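PDB 2YVT: metallophosphoesterase TT1561-like domain-containing protein from Aquifex aeolicus, which is probably a metal-dependent phosphoesterase of the calcineurin-like superfamily, although its substrate and biological role are not established. Local coordinates for residues 34-39 / 83-88; 46-51 / 68-73; 159-164 / 201-206; 230-235 / 250-255. All blocks are in the same frame, centred on the assembly; numbering follows the deposited sequence.

Contact 1: 34-39 / 83-88; sequences DILVVV and REIGEL
Leu36 and Val38 of strand 35-39 meet Ile85 of helix 65-86 and Leu88 three residues on. The connection from strand 35-39 to the adjacent parallel strand 91-95 runs through helices 46-57 and 65-86, a beta-alpha-beta crossover in the six-stranded sheet of the calcineurin-like fold. The contact is purely apolar.

Leu36 touches both Ile85 and Leu88. Its CG stands anti to the backbone N (chi1 171°), which carries the CD2 methyl out toward the helix. CD2 comes 4.0 Å from CD1 of Leu88 and 4.3 Å from CG2 of Ile85. One methyl of the strand thus touches two residues of 83-88. The Leu36 and Leu88 side chains approach at a slant and meet through single methyls.

Ile85 divides its two branches between the strand residues. CG2 faces Leu36. The other branch, CG1, ends in CD1, 4.3 Å from CG2 of Val38. Val38 therefore meets a methyl end and not the flank of the isoleucine.

Helix 21-31 packs beside this end of the contact, where Leu88 touches Ile28 and Ile85 touches Leu21. Thr92 of strand 91-95 is touched by both Leu36 and Ile85. Within 83-88 the apolar surface is continuous, for CD1 of Leu88 lies 4.0 Å from CD1 of Ile85.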
loop_
_atom_site.group_PDB
_atom_site.type_symbol
_atom_site.label_atom_id
_atom_site.label_comp_id
_atom_site.label_asym_id
_atom_site.label_seq_id
_atom_site.Cartn_x
_atom_site.Cartn_y
_atom_site.Cartn_z
ATOM N N ASP A 34 -10.422 0.937 -14.255
ATOM C CA ASP A 34 -11.173 2.054 -13.704
ATOM C C ASP A 34 -10.419 2.728 -12.569
ATOM O O ASP A 34 -10.521 3.940 -12.387
ATOM C CB ASP A 34 -12.546 1.581 -13.247
ATOM C CG ASP A 34 -13.379 1.091 -14.400
ATOM O OD1 ASP A 34 -13.767 1.927 -15.249
ATOM O OD2 ASP A 34 -13.602 -0.130 -14.484
ATOM N N ILE A 35 -9.674 1.929 -11.806
ATOM C CA ILE A 35 -8.792 2.472 -10.769
ATOM C C ILE A 35 -7.424 1.808 -10.784
ATOM O O ILE A 35 -7.295 0.641 -11.153
ATOM C CB ILE A 35 -9.392 2.421 -9.340
ATOM C CG1 ILE A 35 -9.730 0.996 -8.910
ATOM C CG2 ILE A 35 -10.601 3.353 -9.210
ATOM C CD1 ILE A 35 -10.044 0.887 -7.402
ATOM N N LEU A 36 -6.416 2.598 -10.426
ATOM C CA LEU A 36 -5.064 2.124 -10.204
ATOM C C LEU A 36 -4.798 2.175 -8.708
ATOM O O LEU A 36 -5.055 3.196 -8.059
ATOM C CB LEU A 36 -4.061 3.017 -10.948
ATOM C CG LEU A 36 -2.571 2.811 -10.665
ATOM C CD1 LEU A 36 -2.092 1.424 -11.109
ATOM C CD2 LEU A 36 -1.775 3.901 -11.358
ATOM N N VAL A 37 -4.308 1.070 -8.158
ATOM C CA VAL A 37 -3.921 1.025 -6.751
ATOM C C VAL A 37 -2.417 0.838 -6.670
ATOM O O VAL A 37 -1.875 -0.115 -7.231
ATOM C CB VAL A 37 -4.646 -0.119 -5.990
ATOM C CG1 VAL A 37 -4.060 -0.302 -4.591
ATOM C CG2 VAL A 37 -6.136 0.174 -5.896
ATOM N N VAL A 38 -1.742 1.761 -5.989
ATOM C CA VAL A 38 -0.298 1.634 -5.761
ATOM C C VAL A 38 -0.084 1.450 -4.269
ATOM O O VAL A 38 -0.334 2.371 -3.484
ATOM C CB VAL A 38 0.505 2.868 -6.243
ATOM C CG1 VAL A 38 1.990 2.624 -6.064
ATOM C CG2 VAL A 38 0.201 3.177 -7.720
ATOM N N VAL A 39 0.341 0.247 -3.879
ATOM C CA VAL A 39 0.704 -0.019 -2.492
ATOM C C VAL A 39 2.207 0.201 -2.366
ATOM O O VAL A 39 2.967 -0.128 -3.287
ATOM C CB VAL A 39 0.350 -1.471 -2.066
ATOM C CG1 VAL A 39 0.616 -1.676 -0.565
ATOM C CG2 VAL A 39 -1.104 -1.798 -2.403
ATOM N N ARG A 83 3.952 13.022 -9.588
ATOM C CA ARG A 83 3.864 13.522 -10.960
ATOM C C ARG A 83 3.728 12.374 -11.969
ATOM O O ARG A 83 2.823 12.371 -12.801
ATOM C CB ARG A 83 5.074 14.408 -11.297
ATOM C CG ARG A 83 5.184 14.764 -12.774
ATOM C CD ARG A 83 6.223 15.845 -13.024
ATOM N NE ARG A 83 7.550 15.470 -12.536
ATOM C CZ ARG A 83 8.426 14.710 -13.193
ATOM N NH1 ARG A 83 8.138 14.209 -14.390
ATOM N NH2 ARG A 83 9.602 14.440 -12.639
ATOM N N GLU A 84 4.620 11.388 -11.883
ATOM C CA GLU A 84 4.665 10.344 -12.902
ATOM C C GLU A 84 3.493 9.376 -12.803
ATOM O O GLU A 84 2.976 8.913 -13.816
ATOM C CB GLU A 84 6.028 9.637 -12.901
ATOM C CG GLU A 84 7.149 10.596 -13.287
ATOM C CD GLU A 84 8.395 9.921 -13.820
ATOM O OE1 GLU A 84 8.398 8.697 -14.016
ATOM O OE2 GLU A 84 9.384 10.642 -14.043
ATOM N N ILE A 85 3.049 9.095 -11.581
ATOM C CA ILE A 85 1.813 8.337 -11.413
ATOM C C ILE A 85 0.602 9.163 -11.861
ATOM O O ILE A 85 -0.267 8.655 -12.566
ATOM C CB ILE A 85 1.634 7.847 -9.959
ATOM C CG1 ILE A 85 2.669 6.769 -9.637
ATOM C CG2 ILE A 85 0.205 7.316 -9.727
ATOM C CD1 ILE A 85 2.520 5.466 -10.450
ATOM N N GLY A 86 0.555 10.433 -11.454
ATOM C CA GLY A 86 -0.540 11.330 -11.838
ATOM C C GLY A 86 -0.734 11.409 -13.345
ATOM O O GLY A 86 -1.863 11.343 -13.837
ATOM N N GLU A 87 0.377 11.514 -14.072
ATOM C CA GLU A 87 0.354 11.606 -15.537
ATOM C C GLU A 87 -0.183 10.357 -16.247
ATOM O O GLU A 87 -0.488 10.407 -17.439
ATOM C CB GLU A 87 1.741 11.973 -16.066
ATOM C CG GLU A 87 2.115 13.412 -15.738
ATOM C CD GLU A 87 3.396 13.874 -16.400
ATOM O OE1 GLU A 87 4.042 13.071 -17.111
ATOM O OE2 GLU A 87 3.755 15.055 -16.212
ATOM N N LEU A 88 -0.305 9.242 -15.525
ATOM C CA LEU A 88 -0.939 8.051 -16.097
ATOM C C LEU A 88 -2.439 8.274 -16.306
ATOM O O LEU A 88 -3.075 7.575 -17.104
ATOM C CB LEU A 88 -0.695 6.818 -15.220
ATOM C CG LEU A 88 0.770 6.400 -15.079
ATOM C CD1 LEU A 88 0.874 5.265 -14.069
ATOM C CD2 LEU A 88 1.325 5.984 -16.440
#

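Contact 2: 46-51 / 68-73; sequences EALEKE and HENEHY
Leu48 and Ala47 of helix 46-57 pack on Asn70 of helix 65-86. The Leu48 side chain leaves its helix at a slant and turns its end toward the partner. Its chi1 of -94° lies well off a staggered value, and this swing helps bring CD1 to 3.6 Å from CB of Asn70. Asn70, with CG beside its backbone N (chi1 -75°), lays CB and CG along that methyl. The two side chains run antiparallel and overlap along their flanks. The CB of Ala47 faces the amide end of Asn70.

Helix 65-86 is kinked just after Asn70, where the N atoms of His72 and Tyr73 lack a bond to the preceding turn. Leu48 also touches Val66, Ile67 and Ile74, in a wider apolar patch of that helix. The Tyr73 hydroxyl is hydrogen-bonded to Asn45 N just before helix 46-57 and to Glu16. Glu49 reaches Asn99 and Glu51 pairs with Arg60, so helix 46-57 is joined to helix 65-86 and to the surrounding loops.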
loop_
_atom_site.group_PDB
_atom_site.type_symbol
_atom_site.label_atom_id
_atom_site.label_comp_id
_atom_site.label_asym_id
_atom_site.label_seq_id
_atom_site.Cartn_x
_atom_site.Cartn_y
_atom_site.Cartn_z
ATOM N N GLU A 46 16.595 3.646 2.534
ATOM C CA GLU A 46 17.318 2.650 3.323
ATOM C C GLU A 46 18.022 3.231 4.546
ATOM O O GLU A 46 18.052 2.601 5.606
ATOM C CB GLU A 46 18.330 1.925 2.435
ATOM C CG GLU A 46 17.690 1.072 1.354
ATOM C CD GLU A 46 18.708 0.315 0.520
ATOM O OE1 GLU A 46 19.686 -0.216 1.101
ATOM O OE2 GLU A 46 18.526 0.251 -0.720
ATOM N N ALA A 47 18.582 4.430 4.394
ATOM C CA ALA A 47 19.354 5.049 5.464
ATOM C C ALA A 47 18.493 5.307 6.693
ATOM O O ALA A 47 18.915 5.057 7.823
ATOM C CB ALA A 47 20.000 6.330 4.984
ATOM N N LEU A 48 17.271 5.791 6.480
ATOM C CA LEU A 48 16.405 6.065 7.624
ATOM C C LEU A 48 16.074 4.782 8.373
ATOM O O LEU A 48 16.108 4.747 9.604
ATOM C CB LEU A 48 15.119 6.785 7.193
ATOM C CG LEU A 48 15.132 8.314 7.270
ATOM C CD1 LEU A 48 16.158 8.891 6.310
ATOM C CD2 LEU A 48 13.744 8.864 6.964
ATOM N N GLU A 49 15.742 3.726 7.627
ATOM C CA GLU A 49 15.361 2.471 8.250
ATOM C C GLU A 49 16.530 1.885 9.028
ATOM O O GLU A 49 16.352 1.435 10.158
ATOM C CB GLU A 49 14.865 1.462 7.219
ATOM C CG GLU A 49 14.469 0.148 7.847
ATOM C CD GLU A 49 13.689 -0.736 6.909
ATOM O OE1 GLU A 49 13.960 -0.726 5.685
ATOM O OE2 GLU A 49 12.799 -1.448 7.412
ATOM N N LYS A 50 17.716 1.915 8.429
ATOM C CA LYS A 50 18.899 1.363 9.085
ATOM C C LYS A 50 19.227 2.108 10.373
ATOM O O LYS A 50 19.554 1.477 11.375
ATOM C CB LYS A 50 20.110 1.367 8.153
ATOM C CG LYS A 50 20.071 0.296 7.070
ATOM C CD LYS A 50 21.350 0.318 6.244
ATOM C CE LYS A 50 21.253 -0.606 5.041
ATOM N NZ LYS A 50 21.383 -2.040 5.423
ATOM N N GLU A 51 19.117 3.437 10.360
ATOM C CA GLU A 51 19.395 4.204 11.580
ATOM C C GLU A 51 18.415 3.841 12.691
ATOM O O GLU A 51 18.811 3.635 13.839
ATOM C CB GLU A 51 19.411 5.716 11.328
ATOM C CG GLU A 51 19.361 6.565 12.611
ATOM C CD GLU A 51 20.518 6.307 13.585
ATOM O OE1 GLU A 51 21.607 5.845 13.160
ATOM O OE2 GLU A 51 20.328 6.585 14.792
ATOM N N HIS A 68 17.004 14.494 8.636
ATOM C CA HIS A 68 17.199 15.815 8.067
ATOM C C HIS A 68 18.092 15.791 6.822
ATOM O O HIS A 68 17.788 16.456 5.829
ATOM C CB HIS A 68 17.714 16.777 9.143
ATOM C CG HIS A 68 16.826 16.852 10.348
ATOM N ND1 HIS A 68 17.314 17.051 11.620
ATOM C CD2 HIS A 68 15.481 16.738 10.476
ATOM C CE1 HIS A 68 16.311 17.062 12.480
ATOM N NE2 HIS A 68 15.187 16.873 11.812
ATOM N N GLU A 69 19.152 14.980 6.850
ATOM C CA GLU A 69 20.089 14.926 5.726
ATOM C C GLU A 69 19.541 14.178 4.507
ATOM O O GLU A 69 20.083 14.289 3.403
ATOM C CB GLU A 69 21.457 14.383 6.161
ATOM C CG GLU A 69 21.511 12.906 6.518
ATOM C CD GLU A 69 22.721 12.558 7.380
ATOM O OE1 GLU A 69 22.845 11.386 7.786
ATOM O OE2 GLU A 69 23.547 13.456 7.650
ATOM N N ASN A 70 18.449 13.443 4.709
ATOM C CA ASN A 70 17.803 12.715 3.617
ATOM C C ASN A 70 16.503 13.356 3.126
ATOM O O ASN A 70 15.906 12.883 2.159
ATOM C CB ASN A 70 17.582 11.249 4.020
ATOM C CG ASN A 70 18.863 10.439 3.984
ATOM O OD1 ASN A 70 19.455 10.135 5.023
ATOM N ND2 ASN A 70 19.314 10.104 2.784
ATOM N N GLU A 71 16.076 14.440 3.772
ATOM C CA GLU A 71 14.806 15.086 3.432
ATOM C C GLU A 71 14.729 15.559 1.986
ATOM O O GLU A 71 13.694 15.391 1.346
ATOM C CB GLU A 71 14.491 16.244 4.386
ATOM C CG GLU A 71 13.961 15.790 5.725
ATOM C CD GLU A 71 13.674 16.940 6.667
ATOM O OE1 GLU A 71 13.625 18.103 6.205
ATOM O OE2 GLU A 71 13.490 16.675 7.873
ATOM N N HIS A 72 15.811 16.147 1.466
ATOM C CA HIS A 72 15.792 16.624 0.090
ATOM C C HIS A 72 15.505 15.485 -0.899
ATOM O O HIS A 72 14.645 15.632 -1.783
ATOM C CB HIS A 72 17.089 17.356 -0.273
ATOM C CG HIS A 72 17.057 17.971 -1.638
ATOM N ND1 HIS A 72 17.521 17.317 -2.757
ATOM C CD2 HIS A 72 16.581 19.163 -2.070
ATOM C CE1 HIS A 72 17.351 18.085 -3.818
ATOM N NE2 HIS A 72 16.780 19.210 -3.429
ATOM N N TYR A 73 16.207 14.361 -0.725
ATOM C CA TYR A 73 15.993 13.148 -1.540
ATOM C C TYR A 73 14.559 12.624 -1.412
ATOM O O TYR A 73 13.911 12.311 -2.417
ATOM C CB TYR A 73 17.012 12.046 -1.179
ATOM C CG TYR A 73 16.452 10.624 -1.180
ATOM C CD1 TYR A 73 16.193 9.950 -2.376
ATOM C CD2 TYR A 73 16.189 9.956 0.023
ATOM C CE1 TYR A 73 15.675 8.651 -2.380
ATOM C CE2 TYR A 73 15.666 8.647 0.037
ATOM C CZ TYR A 73 15.416 8.009 -1.169
ATOM O OH TYR A 73 14.914 6.723 -1.171
#

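Contact 3: 159-164 / 201-206; sequences WYVEYI and SAVVNT
Val161 and Val203 meet where helix 158-164 lies beside helix 202-211. The two helices pack next to each other against strand 134-144 of the second sheet, in the alpha-beta-beta-alpha sandwich of the calcineurin-like fold. Helix 202-211 is also the crossover between the parallel strands 175-180 and 215-218.

Val203 has the largest surface buried here. Its CG1 lies 4.4 Å from CG1 of Val161. The touch is methyl to methyl and rather loose. Val161 also rests on Phe139 and Leu143 of strand 134-144, and Val204 reaches Leu143 from the other helix.

Glu162 extends along the outer side of the contact. Its chain is straight beyond CG (chi2 -177°) and spans the groove between the helices. The carboxylate OE2 comes 3.6 Å from CG2 of Thr206, so an oxygen meets a methyl there. Arg158 lies by both residues: it is hydrogen-bonded to Thr206 OG1 and makes a long, weak ion pair with Glu162. With an alanine here in place of Thr206, both branches are gone, and Arg158 is likely to lose its hydroxyl partner while a gap opens beside the Glu162 carboxylate.

Ser201 caps the helix, its OG accepting from Val203 N at 3.0 Å. Thr206 OG1 donates to Ala202 O at 2.9 Å, on the opposite face of the carbonyl plane from Thr206 N.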
loop_
_atom_site.group_PDB
_atom_site.type_symbol
_atom_site.label_atom_id
_atom_site.label_comp_id
_atom_site.label_asym_id
_atom_site.label_seq_id
_atom_site.Cartn_x
_atom_site.Cartn_y
_atom_site.Cartn_z
ATOM N N TRP A 159 -2.965 -2.432 18.829
ATOM C CA TRP A 159 -3.934 -1.622 19.570
ATOM C C TRP A 159 -4.340 -0.362 18.803
ATOM O O TRP A 159 -5.499 0.025 18.812
ATOM C CB TRP A 159 -3.410 -1.253 20.964
ATOM C CG TRP A 159 -2.339 -0.211 21.002
ATOM C CD1 TRP A 159 -1.003 -0.430 21.071
ATOM C CD2 TRP A 159 -2.514 1.217 20.992
ATOM N NE1 TRP A 159 -0.326 0.761 21.117
ATOM C CE2 TRP A 159 -1.227 1.791 21.059
ATOM C CE3 TRP A 159 -3.633 2.062 20.923
ATOM C CZ2 TRP A 159 -1.020 3.176 21.064
ATOM C CZ3 TRP A 159 -3.432 3.444 20.931
ATOM C CH2 TRP A 159 -2.130 3.984 20.994
ATOM N N TYR A 160 -3.368 0.277 18.157
ATOM C CA TYR A 160 -3.622 1.526 17.449
ATOM C C TYR A 160 -4.397 1.293 16.152
ATOM O O TYR A 160 -5.308 2.049 15.819
ATOM C CB TYR A 160 -2.307 2.254 17.180
ATOM C CG TYR A 160 -2.480 3.565 16.457
ATOM C CD1 TYR A 160 -2.884 4.718 17.142
ATOM C CD2 TYR A 160 -2.225 3.659 15.086
ATOM C CE1 TYR A 160 -3.040 5.931 16.476
ATOM C CE2 TYR A 160 -2.375 4.858 14.409
ATOM C CZ TYR A 160 -2.786 5.992 15.110
ATOM O OH TYR A 160 -2.932 7.188 14.445
ATOM N N VAL A 161 -4.030 0.239 15.427
ATOM C CA VAL A 161 -4.740 -0.128 14.211
ATOM C C VAL A 161 -6.220 -0.375 14.528
ATOM O O VAL A 161 -7.108 0.180 13.872
ATOM C CB VAL A 161 -4.087 -1.351 13.543
ATOM C CG1 VAL A 161 -4.876 -1.777 12.312
ATOM C CG2 VAL A 161 -2.629 -1.026 13.183
ATOM N N GLU A 162 -6.475 -1.165 15.570
ATOM C CA GLU A 162 -7.843 -1.470 15.977
ATOM C C GLU A 162 -8.581 -0.210 16.437
ATOM O O GLU A 162 -9.749 -0.004 16.096
ATOM C CB GLU A 162 -7.841 -2.551 17.060
ATOM C CG GLU A 162 -7.257 -3.876 16.568
ATOM C CD GLU A 162 -7.301 -4.990 17.605
ATOM O OE1 GLU A 162 -7.496 -4.710 18.811
ATOM O OE2 GLU A 162 -7.109 -6.155 17.205
ATOM N N TYR A 163 -7.879 0.647 17.173
ATOM C CA TYR A 163 -8.452 1.886 17.678
ATOM C C TYR A 163 -8.883 2.823 16.547
ATOM O O TYR A 163 -9.988 3.376 16.560
ATOM C CB TYR A 163 -7.435 2.595 18.577
ATOM C CG TYR A 163 -7.979 3.839 19.235
ATOM C CD1 TYR A 163 -8.911 3.742 20.274
ATOM C CD2 TYR A 163 -7.582 5.107 18.808
ATOM C CE1 TYR A 163 -9.433 4.879 20.885
ATOM C CE2 TYR A 163 -8.096 6.262 19.424
ATOM C CZ TYR A 163 -9.014 6.131 20.458
ATOM O OH TYR A 163 -9.532 7.261 21.051
ATOM N N ILE A 164 -8.005 3.005 15.565
ATOM C CA ILE A 164 -8.302 3.896 14.452
ATOM C C ILE A 164 -9.431 3.346 13.583
ATOM O O ILE A 164 -10.325 4.092 13.177
ATOM C CB ILE A 164 -7.041 4.132 13.579
ATOM C CG1 ILE A 164 -5.990 4.944 14.353
ATOM C CG2 ILE A 164 -7.418 4.779 12.228
ATOM C CD1 ILE A 164 -6.420 6.373 14.747
ATOM N N SER A 201 1.278 -10.317 8.926
ATOM C CA SER A 201 0.954 -10.101 10.336
ATOM C C SER A 201 -0.421 -10.609 10.692
ATOM O O SER A 201 -1.385 -10.371 9.965
ATOM C CB SER A 201 1.033 -8.624 10.704
ATOM O OG SER A 201 0.679 -8.444 12.072
ATOM N N ALA A 202 -0.497 -11.288 11.836
ATOM C CA ALA A 202 -1.766 -11.712 12.418
ATOM C C ALA A 202 -2.674 -10.525 12.682
ATOM O O ALA A 202 -3.886 -10.679 12.795
ATOM C CB ALA A 202 -1.520 -12.476 13.713
ATOM N N VAL A 203 -2.088 -9.329 12.786
ATOM C CA VAL A 203 -2.895 -8.128 12.978
ATOM C C VAL A 203 -3.851 -7.970 11.803
ATOM O O VAL A 203 -5.012 -7.597 11.974
ATOM C CB VAL A 203 -2.014 -6.870 13.134
ATOM C CG1 VAL A 203 -2.872 -5.617 13.109
ATOM C CG2 VAL A 203 -1.215 -6.953 14.427
ATOM N N VAL A 204 -3.366 -8.287 10.604
ATOM C CA VAL A 204 -4.180 -8.119 9.409
ATOM C C VAL A 204 -5.256 -9.213 9.319
ATOM O O VAL A 204 -6.384 -8.936 8.922
ATOM C CB VAL A 204 -3.312 -8.008 8.132
ATOM C CG1 VAL A 204 -4.184 -7.762 6.922
ATOM C CG2 VAL A 204 -2.314 -6.853 8.295
ATOM N N ASN A 205 -4.937 -10.442 9.723
ATOM C CA ASN A 205 -6.000 -11.462 9.803
ATOM C C ASN A 205 -7.094 -10.982 10.736
ATOM O O ASN A 205 -8.281 -11.175 10.475
ATOM C CB ASN A 205 -5.469 -12.815 10.294
ATOM C CG ASN A 205 -4.469 -13.416 9.343
ATOM O OD1 ASN A 205 -4.756 -14.393 8.628
ATOM N ND2 ASN A 205 -3.293 -12.833 9.308
ATOM N N THR A 206 -6.673 -10.341 11.822
ATOM C CA THR A 206 -7.597 -9.838 12.824
ATOM C C THR A 206 -8.452 -8.689 12.279
ATOM O O THR A 206 -9.668 -8.690 12.473
ATOM C CB THR A 206 -6.859 -9.440 14.117
ATOM O OG1 THR A 206 -6.104 -10.561 14.608
ATOM C CG2 THR A 206 -7.841 -8.993 15.179
#

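Contact 4: 230-235 / 250-255; sequences NTIVVN and TQHKIK
Strands 231-235 and 253-258 face each other without backbone pairing, with the CA atoms of Val234 and Ile254 8.2 Å apart. They belong to different sheets and run in roughly the same direction, so side chains alone bridge them. This is face-to-face packing of the beta sandwich.

Ile254 is the central residue. With chi1 at -42° its CG2 lies opposite the backbone N and meets both methyls of Val234. CG2 of Ile254 lies 3.8 Å from CG2 of Val234 and 4.2 Å from its CG1. The methyl therefore lies against the forked end of the valine. The other branch of Ile254 serves Ile232, with CG1 of Ile254 4.4 Å from CG2 of Ile232. Ile254 thus bridges two residues that point the same way from strand 231-235.

His252 lies at the outer end. Its backbone has a positive phi (55°), and with Lys253 it faces Asp248 in a G1 beta bulge. The whole approach of its ring to CD1 of Ile232 is doubtful, because the modelled separation is too short for carbons.

On one side, strand 231-235 is paired with strands 215-218 and 224-228. On the other, strand 253-258 forms an edge of its sheet beside strand 243-248. Leu247 of that strand and His225 of strand 224-228 each touch both Val234 and Ile254.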
loop_
_atom_site.group_PDB
_atom_site.type_symbol
_atom_site.label_atom_id
_atom_site.label_comp_id
_atom_site.label_asym_id
_atom_site.label_seq_id
_atom_site.Cartn_x
_atom_site.Cartn_y
_atom_site.Cartn_z
ATOM N N ASN A 230 -13.732 -14.594 5.003
ATOM C CA ASN A 230 -14.625 -14.451 3.847
ATOM C C ASN A 230 -14.085 -13.469 2.794
ATOM O O ASN A 230 -14.730 -13.211 1.775
ATOM C CB ASN A 230 -16.012 -13.995 4.313
ATOM C CG ASN A 230 -16.489 -14.740 5.553
ATOM O OD1 ASN A 230 -16.582 -15.969 5.559
ATOM N ND2 ASN A 230 -16.781 -13.995 6.614
ATOM N N THR A 231 -12.897 -12.932 3.052
ATOM C CA THR A 231 -12.309 -11.878 2.232
ATOM C C THR A 231 -11.370 -12.435 1.169
ATOM O O THR A 231 -10.509 -13.258 1.478
ATOM C CB THR A 231 -11.507 -10.925 3.133
ATOM O OG1 THR A 231 -12.374 -10.372 4.128
ATOM C CG2 THR A 231 -10.836 -9.790 2.337
ATOM N N ILE A 232 -11.523 -11.970 -0.072
ATOM C CA ILE A 232 -10.546 -12.274 -1.122
ATOM C C ILE A 232 -9.355 -11.349 -0.925
ATOM O O ILE A 232 -9.491 -10.121 -1.020
ATOM C CB ILE A 232 -11.100 -12.051 -2.547
ATOM C CG1 ILE A 232 -12.331 -12.928 -2.801
ATOM C CG2 ILE A 232 -10.002 -12.299 -3.605
ATOM C CD1 ILE A 232 -13.062 -12.565 -4.054
ATOM N N VAL A 233 -8.201 -11.941 -0.632
ATOM C CA VAL A 233 -6.979 -11.179 -0.414
ATOM C C VAL A 233 -6.081 -11.331 -1.638
ATOM O O VAL A 233 -5.818 -12.452 -2.094
ATOM C CB VAL A 233 -6.246 -11.627 0.868
ATOM C CG1 VAL A 233 -4.991 -10.784 1.099
ATOM C CG2 VAL A 233 -7.191 -11.531 2.078
ATOM N N VAL A 234 -5.633 -10.197 -2.173
ATOM C CA VAL A 234 -4.813 -10.181 -3.379
ATOM C C VAL A 234 -3.499 -9.467 -3.094
ATOM O O VAL A 234 -3.495 -8.289 -2.726
ATOM C CB VAL A 234 -5.537 -9.455 -4.546
ATOM C CG1 VAL A 234 -4.678 -9.465 -5.807
ATOM C CG2 VAL A 234 -6.891 -10.105 -4.827
ATOM N N ASN A 235 -2.398 -10.191 -3.264
ATOM C CA ASN A 235 -1.072 -9.584 -3.229
ATOM C C ASN A 235 -0.517 -9.628 -4.654
ATOM O O ASN A 235 -0.253 -10.710 -5.185
ATOM C CB ASN A 235 -0.145 -10.300 -2.250
ATOM C CG ASN A 235 1.063 -9.464 -1.897
ATOM O OD1 ASN A 235 1.562 -8.705 -2.736
ATOM N ND2 ASN A 235 1.539 -9.586 -0.657
ATOM N N THR A 250 -16.808 -6.627 -10.406
ATOM C CA THR A 250 -18.187 -6.940 -10.774
ATOM C C THR A 250 -18.393 -8.445 -10.877
ATOM O O THR A 250 -19.359 -8.986 -10.329
ATOM C CB THR A 250 -18.591 -6.239 -12.077
ATOM O OG1 THR A 250 -18.453 -4.823 -11.897
ATOM C CG2 THR A 250 -20.049 -6.556 -12.442
ATOM N N GLN A 251 -17.466 -9.114 -11.555
ATOM C CA GLN A 251 -17.557 -10.556 -11.743
ATOM C C GLN A 251 -16.597 -11.355 -10.875
ATOM O O GLN A 251 -16.541 -12.577 -10.985
ATOM C CB GLN A 251 -17.372 -10.913 -13.215
ATOM C CG GLN A 251 -18.563 -10.519 -14.070
ATOM C CD GLN A 251 -18.638 -11.311 -15.348
ATOM O OE1 GLN A 251 -17.928 -11.018 -16.314
ATOM N NE2 GLN A 251 -19.505 -12.327 -15.368
ATOM N N HIS A 252 -15.865 -10.669 -9.998
ATOM C CA HIS A 252 -14.868 -11.306 -9.127
ATOM C C HIS A 252 -13.837 -12.126 -9.912
ATOM O O HIS A 252 -13.497 -13.253 -9.536
ATOM C CB HIS A 252 -15.534 -12.130 -8.017
ATOM C CG HIS A 252 -15.950 -11.313 -6.836
ATOM N ND1 HIS A 252 -17.047 -10.480 -6.859
ATOM C CD2 HIS A 252 -15.411 -11.190 -5.599
ATOM C CE1 HIS A 252 -17.171 -9.885 -5.687
ATOM N NE2 HIS A 252 -16.186 -10.292 -4.906
ATOM N N LYS A 253 -13.353 -11.545 -11.006
ATOM C CA LYS A 253 -12.256 -12.123 -11.768
ATOM C C LYS A 253 -10.952 -11.557 -11.202
ATOM O O LYS A 253 -10.811 -10.344 -11.080
ATOM C CB LYS A 253 -12.393 -11.776 -13.255
ATOM C CG LYS A 253 -13.639 -12.355 -13.936
ATOM C CD LYS A 253 -13.604 -12.103 -15.435
ATOM C CE LYS A 253 -14.880 -12.574 -16.109
ATOM N NZ LYS A 253 -14.876 -12.284 -17.571
ATOM N N ILE A 254 -10.021 -12.433 -10.831
ATOM C CA ILE A 254 -8.721 -12.002 -10.316
ATOM C C ILE A 254 -7.615 -12.628 -11.155
ATOM O O ILE A 254 -7.580 -13.849 -11.329
ATOM C CB ILE A 254 -8.492 -12.402 -8.827
ATOM C CG1 ILE A 254 -9.748 -12.181 -7.958
ATOM C CG2 ILE A 254 -7.244 -11.697 -8.270
ATOM C CD1 ILE A 254 -10.181 -10.724 -7.764
ATOM N N LYS A 255 -6.728 -11.786 -11.681
ATOM C CA LYS A 255 -5.604 -12.254 -12.487
ATOM C C LYS A 255 -4.303 -11.675 -11.952
ATOM O O LYS A 255 -4.195 -10.470 -11.734
ATOM C CB LYS A 255 -5.778 -11.853 -13.957
ATOM C CG LYS A 255 -7.012 -12.432 -14.649
ATOM C CD LYS A 255 -7.184 -11.838 -16.042
ATOM C CE LYS A 255 -8.312 -12.509 -16.824
ATOM N NZ LYS A 255 -7.982 -13.912 -17.208
#

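Overall arrangement
Contact 1 is the buried one. Contacts 2, 3 and 4 are partly buried, contact 2 lying farthest from the centre of the chain. Contacts 1 and 2 share helix 65-86, at points about 25 Å apart between centres, and contact 2 is nested within the chain loop closed by contact 1. Contacts 1 and 4 both involve the six-stranded sheet: one places a helix on it, the other packs the second sheet against it. Contact 3 joins two helices that cover that second sheet. Chemistry follows place. Contact 1 is wholly aliphatic. Contacts 2 and 3 bring in an asparagine and a glutamate carboxylate. Contact 4 is mainly aliphatic, with a doubtful histidine approach at its exposed end.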